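Local coordinates for 3-hydroxyadipyl-CoA dehydrogenase (Escherichia coli, PDB 3MOG), which catalyses the NAD(+)-dependent oxidation of (3S)-3-hydroxyadipyl-CoA to 3-oxoadipyl-CoA in the breakdown of phenylacetate, at residues Val342-Met347 with Val352-Ala357; Val320-Thr325 with Ile369-Gln374; Glu214-Ala219 with Gly387-Arg392; Thr393-Ile398 with Leu442-Asn447. One frame throughout, in Å; residues are numbered along the deposited sequence.

Overall arrangement
Following the chain from the N terminus, helix 213-223 is the first element involved. Interaction 3 joins it to residues 387-392 and so closes the longest loop, bringing the two 3-hydroxyacyl-CoA dehydrogenase C-terminal regions together. Within that loop, interaction 2 sets strand 320-324 against helix 362-373, and interaction 1, the hairpin of strands 341-345 and 351-356, lies inside interaction 2 in turn. Both lie within the reduced Rossmann-fold domain and share its sheet through the neighbouring strands 320-324 and 341-345, and their centres are about 7 Å apart. Interaction 4 comes after all of them in sequence, pairing helix 390-406 with helix 438-452. It shares helix 390-406 with interaction 3. No two loops cross.

Interaction 1: residues Val342-Met347 with Val352-Ala357; sequences VVIDKM and VTIAAA
Val343 pairs with Ala355 and Asp345 with Thr353 at the two hydrogen-bonded positions of an antiparallel beta hairpin. Each pair is joined in both directions: Val343 N reaches Ala355 O at 2.8 Å and Asp345 N reaches Thr353 O at 2.9 Å, while the return bond from Thr353 N to Asp345 O is longer, 3.2 Å. Between these rungs, Ile344 faces Ile354 in a non-hydrogen-bonded pair.

Apolar contacts gather on the face that carries Val342, Ile344 and Ile354. CG1 of Val342 stands anti to its own backbone N (chi1 180°), which sets it 3.8 Å from CB of Ile354. Ile344 stands out from the sheet, fully extended, and its CD1 meets Val352 CG1 at 3.5 Å. The other methyl of Val352, CG2, rests on the CB of Lys346 at 3.6 Å. Branched aliphatic residues suit an extended backbone and a buried face alike.

On the other face Asp345 and Thr353 lie side by side, CB of Asp345 3.3 Å from OG1 of Thr353. The buried carboxylate is satisfied at the start of helix 390-406: OD1 accepts the backbone N-H groups of Leu389 and Ile390, and OD2 that of Trp391, an arrangement likely to favour its negative charge.

The hairpin occupies the middle of a mixed sheet, between strands 320-324 and 378-381, with helix 362-373 packed on the Ile344 face and helix 330-337 on the Val343 face.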
loop_
_atom_site.group_PDB
_atom_site.type_symbol
_atom_site.label_atom_id
_atom_site.label_comp_id
_atom_site.label_asym_id
_atom_site.label_seq_id
_atom_site.Cartn_x
_atom_site.Cartn_y
_atom_site.Cartn_z
ATOM N N VAL C 342 -23.632 19.685 -20.899
ATOM C CA VAL C 342 -23.553 20.037 -19.493
ATOM C C VAL C 342 -23.781 18.760 -18.661
ATOM O O VAL C 342 -24.765 18.039 -18.859
ATOM C CB VAL C 342 -24.549 21.168 -19.117
ATOM C CG1 VAL C 342 -24.449 21.522 -17.622
ATOM C CG2 VAL C 342 -24.293 22.401 -19.959
ATOM N N VAL C 343 -22.846 18.466 -17.761
ATOM C CA VAL C 343 -23.000 17.346 -16.834
ATOM C C VAL C 343 -23.665 17.832 -15.530
ATOM O O VAL C 343 -23.259 18.839 -14.968
ATOM C CB VAL C 343 -21.644 16.632 -16.576
ATOM C CG1 VAL C 343 -21.661 15.846 -15.279
ATOM C CG2 VAL C 343 -21.310 15.702 -17.746
ATOM N N ILE C 344 -24.699 17.130 -15.076
ATOM C CA ILE C 344 -25.385 17.495 -13.842
ATOM C C ILE C 344 -25.250 16.405 -12.766
ATOM O O ILE C 344 -25.225 15.204 -13.052
ATOM C CB ILE C 344 -26.880 17.873 -14.097
ATOM C CG1 ILE C 344 -27.598 18.241 -12.808
ATOM C CG2 ILE C 344 -27.643 16.748 -14.782
ATOM C CD1 ILE C 344 -29.032 18.683 -13.019
ATOM N N ASP C 345 -25.163 16.868 -11.528
ATOM C CA ASP C 345 -25.001 16.051 -10.351
ATOM C C ASP C 345 -26.153 16.415 -9.438
ATOM O O ASP C 345 -26.120 17.456 -8.773
ATOM C CB ASP C 345 -23.685 16.456 -9.693
ATOM C CG ASP C 345 -23.315 15.603 -8.511
ATOM O OD1 ASP C 345 -22.645 16.135 -7.595
ATOM O OD2 ASP C 345 -23.659 14.406 -8.503
ATOM N N LYS C 346 -27.183 15.575 -9.407
ATOM C CA LYS C 346 -28.387 15.912 -8.634
ATOM C C LYS C 346 -29.025 14.711 -7.975
ATOM O O LYS C 346 -28.943 13.599 -8.505
ATOM C CB LYS C 346 -29.434 16.629 -9.507
ATOM C CG LYS C 346 -29.992 15.805 -10.671
ATOM C CD LYS C 346 -31.373 16.284 -11.118
ATOM C CE LYS C 346 -31.781 15.625 -12.445
ATOM N NZ LYS C 346 -33.183 15.937 -12.862
ATOM N N MET C 347 -29.633 14.939 -6.807
ATOM C CA MET C 347 -30.600 13.985 -6.245
ATOM C C MET C 347 -31.953 14.669 -6.030
ATOM O O MET C 347 -32.489 15.226 -6.978
ATOM C CB MET C 347 -30.063 13.260 -5.006
ATOM C CG MET C 347 -28.985 12.212 -5.374
ATOM S SD MET C 347 -28.324 11.269 -3.989
ATOM C CE MET C 347 -27.158 10.242 -4.847
ATOM N N VAL C 352 -28.127 21.769 -6.863
ATOM C CA VAL C 352 -27.697 20.952 -7.986
ATOM C C VAL C 352 -26.314 21.472 -8.435
ATOM O O VAL C 352 -26.126 22.692 -8.552
ATOM C CB VAL C 352 -28.753 21.100 -9.111
ATOM C CG1 VAL C 352 -28.155 20.985 -10.484
ATOM C CG2 VAL C 352 -29.887 20.114 -8.928
ATOM N N THR C 353 -25.335 20.585 -8.657
ATOM C CA THR C 353 -24.089 21.045 -9.297
ATOM C C THR C 353 -23.999 20.659 -10.774
ATOM O O THR C 353 -24.567 19.653 -11.204
ATOM C CB THR C 353 -22.756 20.735 -8.515
ATOM O OG1 THR C 353 -22.406 19.352 -8.618
ATOM C CG2 THR C 353 -22.849 21.132 -7.064
ATOM N N ILE C 354 -23.314 21.498 -11.553
ATOM C CA ILE C 354 -23.182 21.291 -12.997
ATOM C C ILE C 354 -21.763 21.600 -13.458
ATOM O O ILE C 354 -21.022 22.305 -12.780
ATOM C CB ILE C 354 -24.183 22.160 -13.850
ATOM C CG1 ILE C 354 -23.791 23.644 -13.830
ATOM C CG2 ILE C 354 -25.645 21.953 -13.406
ATOM C CD1 ILE C 354 -24.266 24.419 -15.036
ATOM N N ALA C 355 -21.379 21.036 -14.596
ATOM C CA ALA C 355 -20.111 21.381 -15.214
ATOM C C ALA C 355 -20.338 21.415 -16.691
ATOM O O ALA C 355 -21.003 20.530 -17.244
ATOM C CB ALA C 355 -19.012 20.368 -14.860
ATOM N N ALA C 356 -19.816 22.465 -17.316
ATOM C CA ALA C 356 -19.886 22.633 -18.759
ATOM C C ALA C 356 -18.598 22.110 -19.352
ATOM O O ALA C 356 -17.531 22.294 -18.766
ATOM C CB ALA C 356 -20.034 24.092 -19.098
ATOM N N ALA C 357 -18.688 21.449 -20.500
ATOM C CA ALA C 357 -17.489 21.138 -21.263
ATOM C C ALA C 357 -16.834 22.455 -21.681
ATOM O O ALA C 357 -17.523 23.392 -22.093
ATOM C CB ALA C 357 -17.838 20.309 -22.462
#

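Interaction 2: residues Val320-Thr325 with Ile369-Gln374; sequences VLLIET and IYYLQQ
Leu322 carries the whole contact from strand 320-324, meeting Tyr371 and Leu372 of helix 362-373. Its CG lies anti to the backbone N (chi1 178°), and this holds the isobutyl group out from the sheet toward the helix. The branch that touches is CD2. It meets CD2 of Leu372 at 3.9 Å, the two leucines reaching toward each other tip to tip. The same methyl lies 4.1 Å from CD1 of Tyr371, at the edge of the ring and near its plane. One branched, flexible side chain thus serves two neighbouring residues of the helix, and no hydrogen bond is involved.

This is the sheet-to-helix packing of a Rossmann-like alpha/beta domain, here of the reduced type. Helix 362-373 is the crossover of a beta-alpha-beta unit, linking strand 351-356 to its parallel neighbour 378-381, and its side chains reach across the sheet past strand 320-324, Tyr371 touching Ile317 and, beyond it, Val307 and Lys309 of the outermost strand.

Leu322 also packs on Ile317 and on Val342 of the parallel strand 341-345, to which Ile323 bonds through its backbone. Glu324 follows with a salt bridge from OE2 to Arg440 NH1, a charged end suited to its partly exposed place.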
loop_
_atom_site.group_PDB
_atom_site.type_symbol
_atom_site.label_atom_id
_atom_site.label_comp_id
_atom_site.label_asym_id
_atom_site.label_seq_id
_atom_site.Cartn_x
_atom_site.Cartn_y
_atom_site.Cartn_z
ATOM N N VAL C 320 -27.871 21.066 -26.902
ATOM C CA VAL C 320 -27.177 20.730 -25.653
ATOM C C VAL C 320 -27.708 19.444 -25.038
ATOM O O VAL C 320 -28.910 19.314 -24.799
ATOM C CB VAL C 320 -27.360 21.824 -24.584
ATOM C CG1 VAL C 320 -26.358 21.645 -23.436
ATOM C CG2 VAL C 320 -27.245 23.192 -25.204
ATOM N N LEU C 321 -26.811 18.501 -24.771
ATOM C CA LEU C 321 -27.156 17.368 -23.925
ATOM C C LEU C 321 -26.863 17.724 -22.478
ATOM O O LEU C 321 -25.728 18.054 -22.125
ATOM C CB LEU C 321 -26.404 16.101 -24.335
ATOM C CG LEU C 321 -26.713 15.476 -25.705
ATOM C CD1 LEU C 321 -26.051 14.117 -25.827
ATOM C CD2 LEU C 321 -28.203 15.326 -25.960
ATOM N N LEU C 322 -27.907 17.698 -21.663
ATOM C CA LEU C 322 -27.785 17.797 -20.222
ATOM C C LEU C 322 -27.839 16.371 -19.684
ATOM O O LEU C 322 -28.880 15.700 -19.771
ATOM C CB LEU C 322 -28.915 18.638 -19.631
ATOM C CG LEU C 322 -28.922 18.763 -18.108
ATOM C CD1 LEU C 322 -27.736 19.588 -17.646
ATOM C CD2 LEU C 322 -30.227 19.354 -17.591
ATOM N N ILE C 323 -26.705 15.906 -19.159
ATOM C CA ILE C 323 -26.524 14.493 -18.827
ATOM C C ILE C 323 -26.187 14.360 -17.352
ATOM O O ILE C 323 -25.244 14.990 -16.862
ATOM C CB ILE C 323 -25.444 13.823 -19.718
ATOM C CG1 ILE C 323 -25.792 13.992 -21.211
ATOM C CG2 ILE C 323 -25.301 12.333 -19.388
ATOM C CD1 ILE C 323 -24.725 13.483 -22.197
ATOM N N GLU C 324 -27.005 13.592 -16.637
ATOM C CA GLU C 324 -26.700 13.188 -15.271
ATOM C C GLU C 324 -25.386 12.387 -15.253
ATOM O O GLU C 324 -25.182 11.536 -16.107
ATOM C CB GLU C 324 -27.847 12.357 -14.698
ATOM C CG GLU C 324 -29.102 13.177 -14.404
ATOM C CD GLU C 324 -30.060 12.452 -13.483
ATOM O OE1 GLU C 324 -31.136 12.049 -13.959
ATOM O OE2 GLU C 324 -29.742 12.283 -12.283
ATOM N N THR C 325 -24.493 12.698 -14.315
ATOM C CA THR C 325 -23.137 12.091 -14.310
ATOM C C THR C 325 -23.152 10.579 -14.138
ATOM O O THR C 325 -23.860 10.045 -13.274
ATOM C CB THR C 325 -22.171 12.735 -13.269
ATOM O OG1 THR C 325 -20.864 12.179 -13.432
ATOM C CG2 THR C 325 -22.641 12.538 -11.814
ATOM N N ILE C 369 -28.622 26.073 -17.938
ATOM C CA ILE C 369 -28.764 26.719 -16.624
ATOM C C ILE C 369 -30.189 27.260 -16.463
ATOM O O ILE C 369 -30.806 27.080 -15.401
ATOM C CB ILE C 369 -27.708 27.852 -16.394
ATOM C CG1 ILE C 369 -26.295 27.271 -16.354
ATOM C CG2 ILE C 369 -27.994 28.638 -15.098
ATOM C CD1 ILE C 369 -25.168 28.310 -16.330
ATOM N N TYR C 370 -30.699 27.895 -17.525
ATOM C CA TYR C 370 -32.060 28.436 -17.547
ATOM C C TYR C 370 -33.084 27.335 -17.277
ATOM O O TYR C 370 -33.900 27.458 -16.367
ATOM C CB TYR C 370 -32.379 29.152 -18.882
ATOM C CG TYR C 370 -33.827 29.634 -18.980
ATOM C CD1 TYR C 370 -34.226 30.850 -18.405
ATOM C CD2 TYR C 370 -34.800 28.865 -19.627
ATOM C CE1 TYR C 370 -35.557 31.285 -18.473
ATOM C CE2 TYR C 370 -36.130 29.284 -19.697
ATOM C CZ TYR C 370 -36.501 30.495 -19.122
ATOM O OH TYR C 370 -37.816 30.904 -19.202
ATOM N N TYR C 371 -33.023 26.268 -18.071
ATOM C CA TYR C 371 -33.923 25.126 -17.927
ATOM C C TYR C 371 -34.014 24.616 -16.493
ATOM O O TYR C 371 -35.109 24.329 -15.999
ATOM C CB TYR C 371 -33.500 23.983 -18.857
ATOM C CG TYR C 371 -34.261 22.701 -18.608
ATOM C CD1 TYR C 371 -33.644 21.602 -17.990
ATOM C CD2 TYR C 371 -35.607 22.591 -18.965
ATOM C CE1 TYR C 371 -34.347 20.427 -17.747
ATOM C CE2 TYR C 371 -36.321 21.423 -18.724
ATOM C CZ TYR C 371 -35.686 20.344 -18.122
ATOM O OH TYR C 371 -36.394 19.190 -17.890
ATOM N N LEU C 372 -32.858 24.514 -15.837
ATOM C CA LEU C 372 -32.775 23.990 -14.484
ATOM C C LEU C 372 -33.402 24.924 -13.465
ATOM O O LEU C 372 -34.140 24.475 -12.580
ATOM C CB LEU C 372 -31.318 23.695 -14.111
ATOM C CG LEU C 372 -30.669 22.504 -14.821
ATOM C CD1 LEU C 372 -29.171 22.467 -14.564
ATOM C CD2 LEU C 372 -31.333 21.209 -14.392
ATOM N N GLN C 373 -33.106 26.219 -13.605
ATOM C CA GLN C 373 -33.607 27.268 -12.710
ATOM C C GLN C 373 -35.128 27.344 -12.741
ATOM O O GLN C 373 -35.768 27.566 -11.710
ATOM C CB GLN C 373 -33.020 28.627 -13.092
ATOM C CG GLN C 373 -31.591 28.857 -12.633
ATOM C CD GLN C 373 -30.986 30.117 -13.229
ATOM O OE1 GLN C 373 -31.437 30.610 -14.265
ATOM N NE2 GLN C 373 -29.953 30.641 -12.581
ATOM N N GLN C 374 -35.695 27.117 -13.924
ATOM C CA GLN C 374 -37.140 27.133 -14.116
ATOM C C GLN C 374 -37.829 25.898 -13.509
ATOM O O GLN C 374 -39.058 25.772 -13.568
ATOM C CB GLN C 374 -37.468 27.279 -15.610
ATOM C CG GLN C 374 -38.684 28.176 -15.906
ATOM C CD GLN C 374 -38.527 29.608 -15.390
ATOM O OE1 GLN C 374 -37.472 30.234 -15.553
ATOM N NE2 GLN C 374 -39.584 30.133 -14.770
#

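Interaction 3: residues Glu214-Ala219 with Gly387-Arg392; sequences EVIDAA and GMLIWR
The start of helix 390-406, with Leu389 as its N-cap residue, packs against Ile216 and Ala219 of helix 213-223. The contact joins the two 3-hydroxyacyl-CoA dehydrogenase C-terminal regions of this chain, and it is entirely apolar in its side chains. CD1 of Leu389 enters between the two helix residues, 4.0 Å from the CA of Ile216 and 4.1 Å from the CB of Ala219. So close an approach to a helix backbone suits alanine, whose single methyl lets the leucine come near.

Ile390 lies along the end of the same surface. Its CG1 sits beside its own backbone N (chi1 -71°) and the chain continues extended, so that CG1 is 4.0 Å from CB of Ala219 while CD1 comes within 3.3 Å of Ala219 O. Cut back to an alanine here, the side chain would lose both of these atoms, which would probably open a gap over the methyl and carbonyl of Ala219.

Around this joint, helix 196-207 packs on the pair through Ala205, which touches both Ile216 and Leu389, with Ala202 also on Ile216. Strand 351-356 adds Thr353 against Ala219, placing the contact where the two helical regions meet the sheet.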
loop_
_atom_site.group_PDB
_atom_site.type_symbol
_atom_site.label_atom_id
_atom_site.label_comp_id
_atom_site.label_asym_id
_atom_site.label_seq_id
_atom_site.Cartn_x
_atom_site.Cartn_y
_atom_site.Cartn_z
ATOM N N GLU C 214 -17.428 25.451 0.815
ATOM C CA GLU C 214 -18.839 25.819 1.004
ATOM C C GLU C 214 -19.725 25.217 -0.071
ATOM O O GLU C 214 -20.877 24.907 0.177
ATOM C CB GLU C 214 -19.038 27.355 0.962
ATOM C CG GLU C 214 -17.989 28.185 1.669
ATOM C CD GLU C 214 -16.868 28.628 0.738
ATOM O OE1 GLU C 214 -17.153 29.340 -0.253
ATOM O OE2 GLU C 214 -15.700 28.271 1.004
ATOM N N VAL C 215 -19.190 25.083 -1.279
ATOM C CA VAL C 215 -19.955 24.547 -2.401
ATOM C C VAL C 215 -20.078 23.011 -2.265
ATOM O O VAL C 215 -21.166 22.450 -2.456
ATOM C CB VAL C 215 -19.353 25.013 -3.756
ATOM C CG1 VAL C 215 -20.036 24.342 -4.935
ATOM C CG2 VAL C 215 -19.479 26.535 -3.893
ATOM N N ILE C 216 -18.971 22.353 -1.902
ATOM C CA ILE C 216 -18.972 20.918 -1.614
ATOM C C ILE C 216 -19.962 20.597 -0.498
ATOM O O ILE C 216 -20.789 19.693 -0.650
ATOM C CB ILE C 216 -17.572 20.418 -1.196
ATOM C CG1 ILE C 216 -16.530 20.796 -2.255
ATOM C CG2 ILE C 216 -17.614 18.917 -0.909
ATOM C CD1 ILE C 216 -15.060 20.459 -1.893
ATOM N N ASP C 217 -19.903 21.355 0.603
ATOM C CA ASP C 217 -20.849 21.174 1.715
ATOM C C ASP C 217 -22.321 21.416 1.340
ATOM O O ASP C 217 -23.227 20.760 1.872
ATOM C CB ASP C 217 -20.478 22.062 2.906
ATOM C CG ASP C 217 -19.260 21.555 3.670
ATOM O OD1 ASP C 217 -18.796 20.419 3.433
ATOM O OD2 ASP C 217 -18.752 22.309 4.514
ATOM N N ALA C 218 -22.553 22.343 0.415
ATOM C CA ALA C 218 -23.920 22.697 0.024
ATOM C C ALA C 218 -24.535 21.629 -0.866
ATOM O O ALA C 218 -25.713 21.326 -0.742
ATOM C CB ALA C 218 -23.950 24.056 -0.668
ATOM N N ALA C 219 -23.729 21.073 -1.765
ATOM C CA ALA C 219 -24.165 19.980 -2.618
ATOM C C ALA C 219 -24.552 18.776 -1.774
ATOM O O ALA C 219 -25.603 18.182 -1.982
ATOM C CB ALA C 219 -23.073 19.602 -3.612
ATOM N N GLY C 387 -17.680 12.055 -12.002
ATOM C CA GLY C 387 -18.583 11.640 -10.940
ATOM C C GLY C 387 -19.085 12.782 -10.073
ATOM O O GLY C 387 -19.968 12.588 -9.236
ATOM N N MET C 388 -18.517 13.971 -10.289
ATOM C CA MET C 388 -18.853 15.200 -9.562
ATOM C C MET C 388 -18.764 15.021 -8.042
ATOM O O MET C 388 -17.719 14.591 -7.546
ATOM C CB MET C 388 -20.199 15.785 -10.042
ATOM C CG MET C 388 -20.250 16.045 -11.556
ATOM S SD MET C 388 -19.304 17.488 -12.062
ATOM C CE MET C 388 -20.645 18.650 -11.986
ATOM N N LEU C 389 -19.842 15.305 -7.310
ATOM C CA LEU C 389 -19.745 15.394 -5.847
ATOM C C LEU C 389 -20.677 14.455 -5.111
ATOM O O LEU C 389 -20.231 13.574 -4.370
ATOM C CB LEU C 389 -19.982 16.839 -5.367
ATOM C CG LEU C 389 -18.978 17.908 -5.808
ATOM C CD1 LEU C 389 -19.349 19.267 -5.235
ATOM C CD2 LEU C 389 -17.524 17.528 -5.412
ATOM N N ILE C 390 -21.967 14.668 -5.317
ATOM C CA ILE C 390 -23.013 13.945 -4.640
ATOM C C ILE C 390 -22.945 12.484 -5.049
ATOM O O ILE C 390 -22.806 11.620 -4.187
ATOM C CB ILE C 390 -24.398 14.548 -4.999
ATOM C CG1 ILE C 390 -24.571 15.925 -4.350
ATOM C CG2 ILE C 390 -25.529 13.603 -4.617
ATOM C CD1 ILE C 390 -25.730 16.761 -4.959
ATOM N N TRP C 391 -22.998 12.222 -6.358
ATOM C CA TRP C 391 -23.040 10.854 -6.864
ATOM C C TRP C 391 -21.759 10.107 -6.572
ATOM O O TRP C 391 -21.810 8.940 -6.207
ATOM C CB TRP C 391 -23.441 10.785 -8.350
ATOM C CG TRP C 391 -24.940 10.855 -8.485
ATOM C CD1 TRP C 391 -25.710 11.988 -8.523
ATOM C CD2 TRP C 391 -25.852 9.750 -8.523
ATOM N NE1 TRP C 391 -27.043 11.653 -8.605
ATOM C CE2 TRP C 391 -27.159 10.288 -8.606
ATOM C CE3 TRP C 391 -25.691 8.355 -8.506
ATOM C CZ2 TRP C 391 -28.298 9.482 -8.666
ATOM C CZ3 TRP C 391 -26.825 7.550 -8.574
ATOM C CH2 TRP C 391 -28.114 8.119 -8.651
ATOM N N ARG C 392 -20.627 10.801 -6.686
ATOM C CA ARG C 392 -19.312 10.210 -6.419
ATOM C C ARG C 392 -19.186 9.772 -4.956
ATOM O O ARG C 392 -18.692 8.668 -4.675
ATOM C CB ARG C 392 -18.207 11.208 -6.798
ATOM C CG ARG C 392 -16.799 10.738 -6.512
ATOM C CD ARG C 392 -15.830 11.412 -7.416
ATOM N NE ARG C 392 -14.450 11.099 -7.043
ATOM C CZ ARG C 392 -13.389 11.449 -7.759
ATOM N NH1 ARG C 392 -13.572 12.107 -8.899
ATOM N NH2 ARG C 392 -12.151 11.136 -7.343
#

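Interaction 4: residues Thr393-Ile398 with Leu442-Asn447; sequences TVAMII and LRLLEN
Leu445 and Met396 owe their meeting to their torsions. In Leu445 the CG lies beside the backbone N (chi1 -68°), directing the isobutyl group at the other helix. In Met396 the bend at chi2 (-74°) brings SD round to the leucine, and a second at chi3 turns the terminal methyl CE.

The setting is a crossed helix pair in the all-helical C-terminal region, where the segments 393-398 and 442-447 of helices 390-406 and 438-452 cross at 102°, their axes 10.0 Å apart at closest. Ala395 sits close to the crossing. A residue ending at CB suits that place, because two leucines converge on it: CD2 of Leu444 at 3.8 Å from Ala395 CB, and CD2 of Leu445 at the same distance from that carbon.

Leu445 CD2 also touches Met396 SD at 3.8 Å, the two side chains passing at a slant. The soft, flexible thioether is well suited to follow such a surface. With an alanine in its place, Leu445 would lose the methyl shared by Ala395 CB and Met396 SD, which would probably open a gap between the helices and leave the thioether less held on this side.

Helix 461-473 adds Leu463 against Leu445, and helix 196-207 supplies Pro197 and Glu201 to Met396. The second methyl of Leu445, CD1, lies 3.9 Å from the backbone oxygen O of Ala395.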
loop_
_atom_site.group_PDB
_atom_site.type_symbol
_atom_site.label_atom_id
_atom_site.label_comp_id
_atom_site.label_asym_id
_atom_site.label_seq_id
_atom_site.Cartn_x
_atom_site.Cartn_y
_atom_site.Cartn_z
ATOM N N THR C 393 -19.678 10.623 -4.044
ATOM C CA THR C 393 -19.595 10.389 -2.593
ATOM C C THR C 393 -20.562 9.294 -2.139
ATOM O O THR C 393 -20.209 8.440 -1.311
ATOM C CB THR C 393 -19.880 11.688 -1.788
ATOM O OG1 THR C 393 -18.916 12.697 -2.137
ATOM C CG2 THR C 393 -19.816 11.442 -0.291
ATOM N N VAL C 394 -21.782 9.320 -2.676
ATOM C CA VAL C 394 -22.805 8.367 -2.241
ATOM C C VAL C 394 -22.484 6.963 -2.767
ATOM O O VAL C 394 -22.546 6.013 -2.006
ATOM C CB VAL C 394 -24.234 8.836 -2.583
ATOM C CG1 VAL C 394 -25.241 7.780 -2.194
ATOM C CG2 VAL C 394 -24.566 10.166 -1.859
ATOM N N ALA C 395 -22.078 6.858 -4.040
ATOM C CA ALA C 395 -21.531 5.608 -4.611
ATOM C C ALA C 395 -20.454 4.962 -3.756
ATOM O O ALA C 395 -20.523 3.760 -3.468
ATOM C CB ALA C 395 -21.005 5.825 -6.056
ATOM N N MET C 396 -19.473 5.752 -3.325
ATOM C CA MET C 396 -18.385 5.219 -2.479
ATOM C C MET C 396 -18.830 4.817 -1.071
ATOM O O MET C 396 -18.347 3.816 -0.548
ATOM C CB MET C 396 -17.212 6.178 -2.435
ATOM C CG MET C 396 -16.422 6.201 -3.748
ATOM S SD MET C 396 -15.395 4.749 -4.007
ATOM C CE MET C 396 -14.140 5.181 -2.818
ATOM N N ILE C 397 -19.760 5.572 -0.479
ATOM C CA ILE C 397 -20.386 5.194 0.794
ATOM C C ILE C 397 -21.071 3.822 0.662
ATOM O O ILE C 397 -20.878 2.933 1.501
ATOM C CB ILE C 397 -21.429 6.265 1.266
ATOM C CG1 ILE C 397 -20.735 7.533 1.750
ATOM C CG2 ILE C 397 -22.304 5.745 2.401
ATOM C CD1 ILE C 397 -21.675 8.722 1.920
ATOM N N ILE C 398 -21.848 3.661 -0.409
ATOM C CA ILE C 398 -22.591 2.418 -0.685
ATOM C C ILE C 398 -21.670 1.207 -0.956
ATOM O O ILE C 398 -21.906 0.094 -0.479
ATOM C CB ILE C 398 -23.551 2.656 -1.864
ATOM C CG1 ILE C 398 -24.640 3.662 -1.465
ATOM C CG2 ILE C 398 -24.151 1.355 -2.392
ATOM C CD1 ILE C 398 -25.456 4.145 -2.662
ATOM N N LEU C 442 -22.802 0.797 -10.075
ATOM C CA LEU C 442 -21.729 0.026 -10.705
ATOM C C LEU C 442 -21.075 0.747 -11.878
ATOM O O LEU C 442 -19.854 0.845 -11.927
ATOM C CB LEU C 442 -22.230 -1.353 -11.160
ATOM C CG LEU C 442 -21.249 -2.196 -11.946
ATOM C CD1 LEU C 442 -20.157 -2.761 -11.017
ATOM C CD2 LEU C 442 -21.956 -3.293 -12.719
ATOM N N ARG C 443 -21.884 1.254 -12.811
ATOM C CA ARG C 443 -21.358 1.927 -14.008
ATOM C C ARG C 443 -20.483 3.154 -13.669
ATOM O O ARG C 443 -19.404 3.338 -14.242
ATOM C CB ARG C 443 -22.503 2.327 -14.942
ATOM C CG ARG C 443 -22.057 3.094 -16.198
ATOM C CD ARG C 443 -23.228 3.365 -17.132
ATOM N NE ARG C 443 -24.350 4.006 -16.442
ATOM C CZ ARG C 443 -25.558 4.177 -16.968
ATOM N NH1 ARG C 443 -25.817 3.769 -18.206
ATOM N NH2 ARG C 443 -26.506 4.769 -16.253
ATOM N N LEU C 444 -20.972 3.959 -12.732
ATOM C CA LEU C 444 -20.273 5.125 -12.221
ATOM C C LEU C 444 -18.900 4.766 -11.644
ATOM O O LEU C 444 -17.877 5.312 -12.077
ATOM C CB LEU C 444 -21.150 5.796 -11.173
ATOM C CG LEU C 444 -20.633 6.925 -10.284
ATOM C CD1 LEU C 444 -20.095 8.072 -11.088
ATOM C CD2 LEU C 444 -21.816 7.397 -9.470
ATOM N N LEU C 445 -18.874 3.828 -10.703
ATOM C CA LEU C 445 -17.619 3.419 -10.076
ATOM C C LEU C 445 -16.627 2.839 -11.087
ATOM O O LEU C 445 -15.435 3.153 -11.010
ATOM C CB LEU C 445 -17.856 2.480 -8.876
ATOM C CG LEU C 445 -18.529 3.127 -7.648
ATOM C CD1 LEU C 445 -18.889 2.112 -6.614
ATOM C CD2 LEU C 445 -17.661 4.184 -6.987
ATOM N N GLU C 446 -17.118 2.046 -12.050
ATOM C CA GLU C 446 -16.274 1.522 -13.149
ATOM C C GLU C 446 -15.649 2.639 -13.959
ATOM O O GLU C 446 -14.462 2.565 -14.304
ATOM C CB GLU C 446 -17.045 0.584 -14.088
ATOM C CG GLU C 446 -17.305 -0.804 -13.519
ATOM C CD GLU C 446 -18.070 -1.718 -14.475
ATOM O OE1 GLU C 446 -19.001 -1.238 -15.146
ATOM O OE2 GLU C 446 -17.743 -2.920 -14.550
ATOM N N ASN C 447 -16.433 3.682 -14.244
ATOM C CA ASN C 447 -15.910 4.859 -14.955
ATOM C C ASN C 447 -14.878 5.614 -14.135
ATOM O O ASN C 447 -13.822 5.971 -14.648
ATOM C CB ASN C 447 -17.035 5.799 -15.382
ATOM C CG ASN C 447 -17.695 5.368 -16.682
ATOM O OD1 ASN C 447 -17.057 4.789 -17.562
ATOM N ND2 ASN C 447 -18.978 5.640 -16.798
#